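Local coordinates for CrtC domain-containing protein (Fusarium vanettenii 77-13-4, PDB 7A0Q) that probably hydrates the plant isoflavonoid defence compound kievitone, acting as a kievitone hydratase built from two lipocalin-like domains, at residues Phe166-Ser180 with Lys232-Asn244. Residues are numbered along the deposited sequence; the frame is centred on the assembly and turned at random.
Sequences FQFGEGLTWEFGLPS and KISAWIFSDPFRN. With NAG (2-acetamido-2-deoxy-beta-D-glucopyranose), chain C.
Phe168 drives the edge of its ring into the faces of both Trp236 and Phe238, standing nearly upright on the latter with planes at 88°. Its CG lies anti to the backbone N (chi1 -175°), which swings the ring back to strand 232-240 although its CB points away. Phe166 joins this aromatic cluster, its CZ resting on one face of the Trp236 indole, 3.6 Å from CD1. Large flat side chains suit the place, for the axes of strands 166-168 and 232-240 pass 9.0 Å apart at 71°, a face-to-face sheet packing filled by side chains.

A buried carboxylate interrupts this apolar layer. Glu175, extended from its strand, accepts the indole N-H of Trp236 at 2.8 Å (NE1 to OE1) through the syn lone pair of OE1; the bond is bent, 143°, and with the ring packing helps to fix the rotation of the indole. A water donates to Ser234 OG and, weakly, to Glu175 OE2, while Asn160 and Trp221 also bond that serine hydroxyl.

At the turn end, Gly169, whose positive phi suits the type II' turn, and Glu170 meet Phe242. Glu170 CB sits over the ring centre at 3.7 Å, a CH-pi contact. Gln167 lays its amide almost parallel to the Arg243 guanidinium, CD 3.4 Å from NH2. Asp240 OD1 accepts from Phe242 N, an Asx turn, and from Arg243 N, an Asx motif, while a water ties OD2 to Gln167 NE2 and Gly169 O.

At the far end, Pro179 packs on the aliphatic part of Lys232, whose NZ bonds His225 and a water shared with Ser180 OG.

Between the two lipocalin-like domains, then, rings exclude water, Glu175 satisfies the indole N-H within the packing, and waters bridge polar groups at the middle and both ends.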
ATOM      1  N   PHE A 166       1.992  11.246 -11.882  1.00 13.15           N
ATOM      2  CA  PHE A 166       2.196  10.545 -13.152  1.00 12.36           C
ATOM      3  C   PHE A 166       0.835  10.311 -13.809  1.00 13.97           C
ATOM      4  O   PHE A 166      -0.220  10.522 -13.202  1.00 13.61           O
ATOM      5  CB  PHE A 166       2.986   9.232 -12.959  1.00 12.68           C
ATOM      6  CG  PHE A 166       2.291   8.185 -12.114  1.00 13.78           C
ATOM      7  CD1 PHE A 166       2.452   8.170 -10.729  1.00 13.23           C
ATOM      8  CD2 PHE A 166       1.523   7.178 -12.705  1.00 15.06           C
ATOM      9  CE1 PHE A 166       1.838   7.192  -9.951  1.00 16.27           C
ATOM     10  CE2 PHE A 166       0.910   6.204 -11.935  1.00 15.34           C
ATOM     11  CZ  PHE A 166       1.067   6.206 -10.542  1.00 14.03           C
ATOM     12  N   GLN A 167       0.872   9.902 -15.081  1.00 14.53           N
ATOM     13  CA  GLN A 167      -0.355   9.667 -15.840  1.00 15.49           C
ATOM     14  C   GLN A 167      -1.005   8.346 -15.423  1.00 13.58           C
ATOM     15  O   GLN A 167      -0.345   7.303 -15.390  1.00 14.31           O
ATOM     16  CB  GLN A 167      -0.052   9.662 -17.341  1.00 14.98           C
ATOM     17  CG  GLN A 167      -1.304   9.657 -18.212  1.00 16.60           C
ATOM     18  CD  GLN A 167      -1.829  11.052 -18.465  1.00 20.23           C
ATOM     19  OE1 GLN A 167      -1.349  12.020 -17.872  1.00 18.92           O
ATOM     20  NE2 GLN A 167      -2.805  11.174 -19.369  1.00 21.70           N
ATOM     21  N   PHE A 168      -2.305   8.391 -15.108  1.00 15.42           N
ATOM     22  CA  PHE A 168      -3.010   7.253 -14.500  1.00 16.12           C
ATOM     23  C   PHE A 168      -4.429   7.245 -15.046  1.00 19.62           C
ATOM     24  O   PHE A 168      -5.276   8.025 -14.599  1.00 21.11           O
ATOM     25  CB  PHE A 168      -3.006   7.376 -12.980  1.00 15.01           C
ATOM     26  CG  PHE A 168      -3.593   6.191 -12.247  1.00 16.87           C
ATOM     27  CD1 PHE A 168      -2.924   4.988 -12.196  1.00 17.28           C
ATOM     28  CD2 PHE A 168      -4.799   6.310 -11.562  1.00 21.29           C
ATOM     29  CE1 PHE A 168      -3.437   3.906 -11.508  1.00 18.53           C
ATOM     30  CE2 PHE A 168      -5.324   5.229 -10.854  1.00 19.35           C
ATOM     31  CZ  PHE A 168      -4.639   4.025 -10.832  1.00 17.54           C
ATOM     32  N   GLY A 169      -4.687   6.360 -16.001  1.00 19.63           N
ATOM     33  CA  GLY A 169      -5.945   6.409 -16.714  1.00 26.38           C
ATOM     34  C   GLY A 169      -5.937   7.543 -17.716  1.00 21.81           C
ATOM     35  O   GLY A 169      -4.894   7.855 -18.301  1.00 24.06           O
ATOM     36  N   GLU A 170      -7.083   8.195 -17.895  1.00 21.42           N
ATOM     37  CA  GLU A 170      -7.176   9.265 -18.878  1.00 20.07           C
ATOM     38  C   GLU A 170      -6.513  10.558 -18.421  1.00 28.10           C
ATOM     39  O   GLU A 170      -6.283  11.442 -19.254  1.00 37.37           O
ATOM     40  CB  GLU A 170      -8.641   9.523 -19.233  1.00 25.23           C
ATOM     41  CG  GLU A 170      -8.814  10.139 -20.610  1.00 30.61           C
ATOM     42  CD  GLU A 170     -10.265  10.452 -20.947  1.00 41.38           C
ATOM     43  OE1 GLU A 170     -11.101  10.531 -20.020  1.00 44.73           O
ATOM     44  OE2 GLU A 170     -10.558  10.625 -22.147  1.00 47.41           O
ATOM     45  N   GLY A 171      -6.164  10.677 -17.143  1.00 22.43           N
ATOM     46  CA  GLY A 171      -5.581  11.902 -16.625  1.00 21.44           C
ATOM     47  C   GLY A 171      -4.474  11.643 -15.621  1.00 20.72           C
ATOM     48  O   GLY A 171      -3.713  10.680 -15.763  1.00 21.00           O
ATOM     49  N   LEU A 172      -4.385  12.489 -14.602  1.00 18.09           N
ATOM     50  CA  LEU A 172      -3.262  12.491 -13.674  1.00 18.39           C
ATOM     51  C   LEU A 172      -3.621  11.826 -12.351  1.00 15.50           C
ATOM     52  O   LEU A 172      -4.774  11.846 -11.910  1.00 18.02           O
ATOM     53  CB  LEU A 172      -2.800  13.927 -13.418  1.00 20.80           C
ATOM     54  CG  LEU A 172      -2.398  14.660 -14.697  1.00 21.48           C
ATOM     55  CD1 LEU A 172      -2.349  16.163 -14.453  1.00 28.16           C
ATOM     56  CD2 LEU A 172      -1.066  14.127 -15.185  1.00 20.59           C
ATOM     57  N   THR A 173      -2.619  11.208 -11.731  1.00 13.89           N
ATOM     58  CA  THR A 173      -2.700  10.864 -10.322  1.00 14.51           C
ATOM     59  C   THR A 173      -1.552  11.529  -9.580  1.00 13.43           C
ATOM     60  O   THR A 173      -0.518  11.879 -10.154  1.00 14.17           O
ATOM     61  CB  THR A 173      -2.676   9.345 -10.079  1.00 15.28           C
ATOM     62  OG1 THR A 173      -3.129   9.074  -8.737  1.00 16.55           O
ATOM     63  CG2 THR A 173      -1.272   8.772 -10.251  1.00 15.06           C
ATOM     64  N   TRP A 174      -1.775  11.727  -8.284  1.00 12.60           N
ATOM     65  CA  TRP A 174      -0.760  12.223  -7.364  1.00 14.55           C
ATOM     66  C   TRP A 174      -0.634  11.185  -6.269  1.00 13.38           C
ATOM     67  O   TRP A 174      -1.648  10.751  -5.727  1.00 14.47           O
ATOM     68  CB  TRP A 174      -1.155  13.582  -6.764  1.00 12.57           C
ATOM     69  CG  TRP A 174      -1.158  14.680  -7.777  1.00 15.07           C
ATOM     70  CD1 TRP A 174      -0.143  15.542  -8.050  1.00 15.25           C
ATOM     71  CD2 TRP A 174      -2.229  15.019  -8.662  1.00 21.20           C
ATOM     72  NE1 TRP A 174      -0.509  16.404  -9.065  1.00 18.31           N
ATOM     73  CE2 TRP A 174      -1.789  16.102  -9.454  1.00 21.00           C
ATOM     74  CE3 TRP A 174      -3.517  14.507  -8.869  1.00 23.45           C
ATOM     75  CZ2 TRP A 174      -2.593  16.690 -10.434  1.00 23.67           C
ATOM     76  CZ3 TRP A 174      -4.316  15.091  -9.850  1.00 27.57           C
ATOM     77  CH2 TRP A 174      -3.848  16.172 -10.615  1.00 26.29           C
ATOM     78  N   GLU A 175       0.595  10.754  -5.980  1.00 11.72           N
ATOM     79  CA  GLU A 175       0.771   9.656  -5.036  1.00 12.96           C
ATOM     80  C   GLU A 175       2.109   9.771  -4.318  1.00 12.55           C
ATOM     81  O   GLU A 175       3.145   9.967  -4.959  1.00 14.65           O
ATOM     82  CB  GLU A 175       0.686   8.297  -5.758  1.00 12.18           C
ATOM     83  CG  GLU A 175       0.826   7.083  -4.810  1.00 15.18           C
ATOM     84  CD  GLU A 175       1.232   5.794  -5.526  1.00 14.49           C
ATOM     85  OE1 GLU A 175       1.614   5.845  -6.721  1.00 14.39           O
ATOM     86  OE2 GLU A 175       1.199   4.723  -4.886  1.00 14.21           O
ATOM     87  N   PHE A 176       2.092   9.619  -2.987  1.00 12.49           N
ATOM     88  CA  PHE A 176       3.331   9.456  -2.236  1.00 12.71           C
ATOM     89  C   PHE A 176       3.186   8.317  -1.234  1.00 12.28           C
ATOM     90  O   PHE A 176       2.094   8.018  -0.746  1.00 13.80           O
ATOM     91  CB  PHE A 176       3.784  10.758  -1.529  1.00 12.62           C
ATOM     92  CG  PHE A 176       2.822  11.288  -0.487  1.00 12.20           C
ATOM     93  CD1 PHE A 176       1.861  12.242  -0.827  1.00 14.00           C
ATOM     94  CD2 PHE A 176       2.929  10.897   0.837  1.00 14.46           C
ATOM     95  CE1 PHE A 176       1.004  12.762   0.120  1.00 16.41           C
ATOM     96  CE2 PHE A 176       2.061  11.417   1.792  1.00 14.22           C
ATOM     97  CZ  PHE A 176       1.101  12.342   1.429  1.00 14.07           C
ATOM     98  N   GLY A 177       4.310   7.667  -0.971  1.00 13.53           N
ATOM     99  CA  GLY A 177       4.384   6.601   0.016  1.00 14.16           C
ATOM    100  C   GLY A 177       5.322   7.012   1.134  1.00 17.52           C
ATOM    101  O   GLY A 177       6.356   7.636   0.888  1.00 15.85           O
ATOM    102  N   LEU A 178       4.949   6.668   2.364  1.00 14.96           N
ATOM    103  CA  LEU A 178       5.820   6.840   3.521  1.00 13.98           C
ATOM    104  C   LEU A 178       6.173   5.433   3.976  1.00 13.83           C
ATOM    105  O   LEU A 178       5.351   4.773   4.628  1.00 14.66           O
ATOM    106  CB  LEU A 178       5.105   7.615   4.633  1.00 14.65           C
ATOM    107  CG  LEU A 178       4.508   8.948   4.171  1.00 17.30           C
ATOM    108  CD1 LEU A 178       3.711   9.654   5.270  1.00 18.29           C
ATOM    109  CD2 LEU A 178       5.590   9.857   3.596  1.00 19.97           C
ATOM    110  N   PRO A 179       7.360   4.905   3.625  1.00 13.74           N
ATOM    111  CA  PRO A 179       7.538   3.438   3.605  1.00 13.62           C
ATOM    112  C   PRO A 179       7.732   2.737   4.942  1.00 15.39           C
ATOM    113  O   PRO A 179       7.283   1.596   5.100  1.00 15.79           O
ATOM    114  CB  PRO A 179       8.791   3.243   2.737  1.00 17.09           C
ATOM    115  CG  PRO A 179       9.032   4.539   2.087  1.00 22.56           C
ATOM    116  CD  PRO A 179       8.468   5.605   2.956  1.00 16.73           C
ATOM    117  N   SER A 180       8.376   3.394   5.905  0.76 16.08           N
ATOM    118  CA  SER A 180       8.833   2.719   7.118  0.76 15.52           C
ATOM    119  C   SER A 180       8.536   3.560   8.352  0.76 17.71           C
ATOM    120  O   SER A 180       9.412   3.826   9.180  0.76 17.86           O
ATOM    121  CB  SER A 180      10.326   2.412   7.015  0.76 16.68           C
ATOM    122  OG  SER A 180      10.559   1.459   5.998  0.76 20.59           O
ATOM    123  N   LYS A 232      13.342   1.581  -1.357  1.00 14.75           N
ATOM    124  CA  LYS A 232      11.905   1.377  -1.228  1.00 18.10           C
ATOM    125  C   LYS A 232      11.308   1.518  -2.616  1.00 14.38           C
ATOM    126  O   LYS A 232      11.539   2.527  -3.293  1.00 16.86           O
ATOM    127  CB  LYS A 232      11.274   2.387  -0.256  1.00 17.79           C
ATOM    128  CG  LYS A 232      11.907   2.410   1.142  1.00 15.94           C
ATOM    129  CD  LYS A 232      11.765   1.044   1.827  1.00 18.84           C
ATOM    130  CE  LYS A 232      12.398   1.042   3.205  1.00 22.72           C
ATOM    131  NZ  LYS A 232      12.403  -0.333   3.814  1.00 21.73           N
ATOM    132  N   ILE A 233      10.560   0.509  -3.049  1.00 14.85           N
ATOM    133  CA  ILE A 233      10.119   0.411  -4.435  1.00 13.61           C
ATOM    134  C   ILE A 233       8.600   0.485  -4.492  1.00 15.27           C
ATOM    135  O   ILE A 233       7.909  -0.273  -3.804  1.00 14.58           O
ATOM    136  CB  ILE A 233      10.604  -0.889  -5.088  1.00 16.51           C
ATOM    137  CG1 ILE A 233      12.120  -0.985  -4.966  1.00 19.51           C
ATOM    138  CG2 ILE A 233      10.140  -0.952  -6.555  1.00 18.28           C
ATOM    139  CD1 ILE A 233      12.676  -2.288  -5.473  1.00 20.06           C
ATOM    140  N   SER A 234       8.091   1.358  -5.362  1.00 14.09           N
ATOM    141  CA  SER A 234       6.659   1.490  -5.626  1.00 13.90           C
ATOM    142  C   SER A 234       6.478   1.347  -7.132  1.00 13.04           C
ATOM    143  O   SER A 234       6.886   2.227  -7.889  1.00 14.62           O
ATOM    144  CB  SER A 234       6.149   2.842  -5.120  1.00 15.26           C
ATOM    145  OG  SER A 234       4.802   3.086  -5.469  1.00 14.57           O
ATOM    146  N   ALA A 235       5.917   0.218  -7.577  1.00 13.32           N
ATOM    147  CA  ALA A 235       5.941  -0.148  -8.991  1.00 13.55           C
ATOM    148  C   ALA A 235       4.530  -0.356  -9.514  1.00 14.36           C
ATOM    149  O   ALA A 235       3.736  -1.075  -8.900  1.00 15.24           O
ATOM    150  CB  ALA A 235       6.764  -1.427  -9.210  1.00 15.71           C
ATOM    151  N   TRP A 236       4.245   0.220 -10.683  1.00 14.25           N
ATOM    152  CA  TRP A 236       2.920   0.154 -11.292  1.00 13.71           C
ATOM    153  C   TRP A 236       2.983  -0.522 -12.656  1.00 13.37           C
ATOM    154  O   TRP A 236       3.852  -0.205 -13.477  1.00 14.65           O
ATOM    155  CB  TRP A 236       2.329   1.551 -11.497  1.00 15.20           C
ATOM    156  CG  TRP A 236       1.863   2.255 -10.246  1.00 15.43           C
ATOM    157  CD1 TRP A 236       2.589   3.106  -9.473  1.00 14.05           C
ATOM    158  CD2 TRP A 236       0.550   2.208  -9.687  1.00 16.14           C
ATOM    159  NE1 TRP A 236       1.808   3.579  -8.427  1.00 13.36           N
ATOM    160  CE2 TRP A 236       0.551   3.040  -8.541  1.00 14.15           C
ATOM    161  CE3 TRP A 236      -0.626   1.525 -10.028  1.00 16.69           C
ATOM    162  CZ2 TRP A 236      -0.585   3.219  -7.753  1.00 14.79           C
ATOM    163  CZ3 TRP A 236      -1.752   1.710  -9.249  1.00 15.71           C
ATOM    164  CH2 TRP A 236      -1.724   2.548  -8.120  1.00 14.49           C
ATOM    165  N   ILE A 237       2.008  -1.394 -12.926  1.00 14.28           N
ATOM    166  CA  ILE A 237       1.852  -2.016 -14.247  1.00 13.85           C
ATOM    167  C   ILE A 237       0.378  -1.940 -14.634  1.00 15.09           C
ATOM    168  O   ILE A 237      -0.485  -2.411 -13.887  1.00 15.04           O
ATOM    169  CB  ILE A 237       2.334  -3.476 -14.263  1.00 17.04           C
ATOM    170  CG1 ILE A 237       3.748  -3.593 -13.693  1.00 14.60           C
ATOM    171  CG2 ILE A 237       2.285  -4.028 -15.687  1.00 17.88           C
ATOM    172  CD1 ILE A 237       3.762  -3.948 -12.214  1.00 17.11           C
ATOM    173  N   PHE A 238       0.091  -1.354 -15.797  1.00 15.84           N
ATOM    174  CA  PHE A 238      -1.278  -1.304 -16.316  1.00 15.42           C
ATOM    175  C   PHE A 238      -1.232  -0.777 -17.741  1.00 18.87           C
ATOM    176  O   PHE A 238      -0.254  -0.161 -18.159  1.00 17.23           O
ATOM    177  CB  PHE A 238      -2.216  -0.434 -15.456  1.00 14.89           C
ATOM    178  CG  PHE A 238      -1.724   0.981 -15.245  1.00 15.43           C
ATOM    179  CD1 PHE A 238      -1.985   1.969 -16.185  1.00 15.68           C
ATOM    180  CD2 PHE A 238      -1.014   1.324 -14.095  1.00 16.30           C
ATOM    181  CE1 PHE A 238      -1.546   3.272 -16.007  1.00 16.77           C
ATOM    182  CE2 PHE A 238      -0.559   2.634 -13.905  1.00 18.21           C
ATOM    183  CZ  PHE A 238      -0.830   3.610 -14.857  1.00 18.00           C
ATOM    184  N   SER A 239      -2.315  -1.010 -18.474  1.00 18.93           N
ATOM    185  CA  SER A 239      -2.413  -0.516 -19.841  1.00 16.42           C
ATOM    186  C   SER A 239      -3.027   0.875 -19.876  1.00 20.21           C
ATOM    187  O   SER A 239      -3.926   1.195 -19.090  1.00 18.48           O
ATOM    188  CB  SER A 239      -3.260  -1.461 -20.690  1.00 21.23           C
ATOM    189  OG  SER A 239      -2.694  -2.754 -20.726  1.00 27.89           O
ATOM    190  N   ASP A 240      -2.541   1.695 -20.806  1.00 19.09           N
ATOM    191  CA  ASP A 240      -3.120   3.005 -21.073  1.00 19.27           C
ATOM    192  C   ASP A 240      -3.823   2.936 -22.422  1.00 22.03           C
ATOM    193  O   ASP A 240      -3.169   3.079 -23.465  1.00 21.68           O
ATOM    194  CB  ASP A 240      -2.033   4.087 -21.086  1.00 19.66           C
ATOM    195  CG  ASP A 240      -2.591   5.473 -21.339  1.00 20.60           C
ATOM    196  OD1 ASP A 240      -3.767   5.599 -21.751  1.00 21.51           O
ATOM    197  OD2 ASP A 240      -1.857   6.459 -21.123  1.00 20.20           O
ATOM    198  N   PRO A 241      -5.144   2.735 -22.461  1.00 22.82           N
ATOM    199  CA  PRO A 241      -5.846   2.663 -23.752  1.00 20.97           C
ATOM    200  C   PRO A 241      -6.131   4.018 -24.366  1.00 27.25           C
ATOM    201  O   PRO A 241      -6.598   4.080 -25.511  1.00 27.65           O
ATOM    202  CB  PRO A 241      -7.151   1.946 -23.392  1.00 26.92           C
ATOM    203  CG  PRO A 241      -7.418   2.400 -21.988  1.00 25.19           C
ATOM    204  CD  PRO A 241      -6.056   2.519 -21.325  1.00 22.91           C
ATOM    205  N   PHE A 242      -5.870   5.101 -23.642  1.00 22.82           N
ATOM    206  CA  PHE A 242      -6.086   6.434 -24.184  1.00 22.67           C
ATOM    207  C   PHE A 242      -4.896   6.868 -25.030  1.00 22.87           C
ATOM    208  O   PHE A 242      -5.068   7.355 -26.153  1.00 27.86           O
ATOM    209  CB  PHE A 242      -6.356   7.408 -23.032  1.00 25.29           C
ATOM    210  CG  PHE A 242      -7.404   6.906 -22.065  1.00 29.72           C
ATOM    211  CD1 PHE A 242      -8.761   7.059 -22.340  1.00 29.47           C
ATOM    212  CD2 PHE A 242      -7.033   6.238 -20.906  1.00 28.47           C
ATOM    213  CE1 PHE A 242      -9.727   6.580 -21.455  1.00 26.33           C
ATOM    214  CE2 PHE A 242      -7.995   5.755 -20.025  1.00 31.99           C
ATOM    215  CZ  PHE A 242      -9.341   5.926 -20.307  1.00 30.28           C
ATOM    216  N   ARG A 243      -3.682   6.670 -24.519  1.00 22.44           N
ATOM    217  CA  ARG A 243      -2.470   6.878 -25.296  1.00 23.60           C
ATOM    218  C   ARG A 243      -2.064   5.658 -26.102  1.00 21.40           C
ATOM    219  O   ARG A 243      -1.161   5.766 -26.940  1.00 25.39           O
ATOM    220  CB  ARG A 243      -1.310   7.247 -24.375  1.00 21.06           C
ATOM    221  CG  ARG A 243      -1.448   8.572 -23.727  1.00 21.10           C
ATOM    222  CD  ARG A 243      -0.278   8.738 -22.772  1.00 26.67           C
ATOM    223  NE  ARG A 243      -0.240  10.070 -22.202  1.00 26.07           N
ATOM    224  CZ  ARG A 243       0.630  10.444 -21.270  1.00 17.19           C
ATOM    225  NH1 ARG A 243       1.533   9.574 -20.818  1.00 18.81           N
ATOM    226  NH2 ARG A 243       0.594  11.680 -20.802  1.00 18.34           N
ATOM    227  N   ASN A 244      -2.696   4.508 -25.858  1.00 19.55           N
ATOM    228  CA  ASN A 244      -2.325   3.230 -26.465  1.00 22.47           C
ATOM    229  C   ASN A 244      -0.854   2.905 -26.203  1.00 24.51           C
ATOM    230  O   ASN A 244      -0.047   2.737 -27.117  1.00 23.88           O
ATOM    231  CB  ASN A 244      -2.648   3.218 -27.963  1.00 23.95           C
ATOM    232  CG  ASN A 244      -4.136   3.181 -28.224  1.00 31.26           C
ATOM    233  OD1 ASN A 244      -4.750   4.204 -28.529  1.00 35.20           O
ATOM    234  ND2 ASN A 244      -4.731   2.001 -28.091  1.00 42.71           N
TER
HETATM  235  C1  NAG C   1      -5.157  -6.712 -16.378  1.00 22.12           C
HETATM  236  C2  NAG C   1      -3.830  -7.407 -16.124  1.00 21.98           C
HETATM  237  C3  NAG C   1      -3.476  -8.317 -17.302  1.00 19.98           C
HETATM  238  C4  NAG C   1      -4.623  -9.250 -17.668  1.00 26.40           C
HETATM  239  C5  NAG C   1      -5.944  -8.504 -17.788  1.00 23.96           C
HETATM  240  C6  NAG C   1      -7.127  -9.439 -17.877  1.00 27.91           C
HETATM  241  C7  NAG C   1      -2.064  -6.342 -14.785  1.00 21.58           C
HETATM  242  C8  NAG C   1      -0.962  -5.331 -14.789  1.00 24.00           C
HETATM  243  N2  NAG C   1      -2.760  -6.444 -15.918  1.00 21.65           N
HETATM  244  O3  NAG C   1      -2.323  -9.076 -16.952  1.00 23.45           O
HETATM  245  O4  NAG C   1      -4.354  -9.809 -18.950  1.00 30.57           O
HETATM  246  O5  NAG C   1      -6.169  -7.691 -16.626  1.00 24.44           O
HETATM  247  O6  NAG C   1      -7.180 -10.289 -16.738  1.00 27.30           O
HETATM  248  O7  NAG C   1      -2.326  -7.017 -13.795  1.00 22.65           O
HETATM  249  O   HOH W   1      -3.621   8.681 -20.661  1.00 20.67           O
HETATM  250  O   HOH W   2       4.131   4.799  -3.296  1.00 14.68           O
HETATM  251  O   HOH W   3      12.219  -0.666   6.814  1.00 30.22           O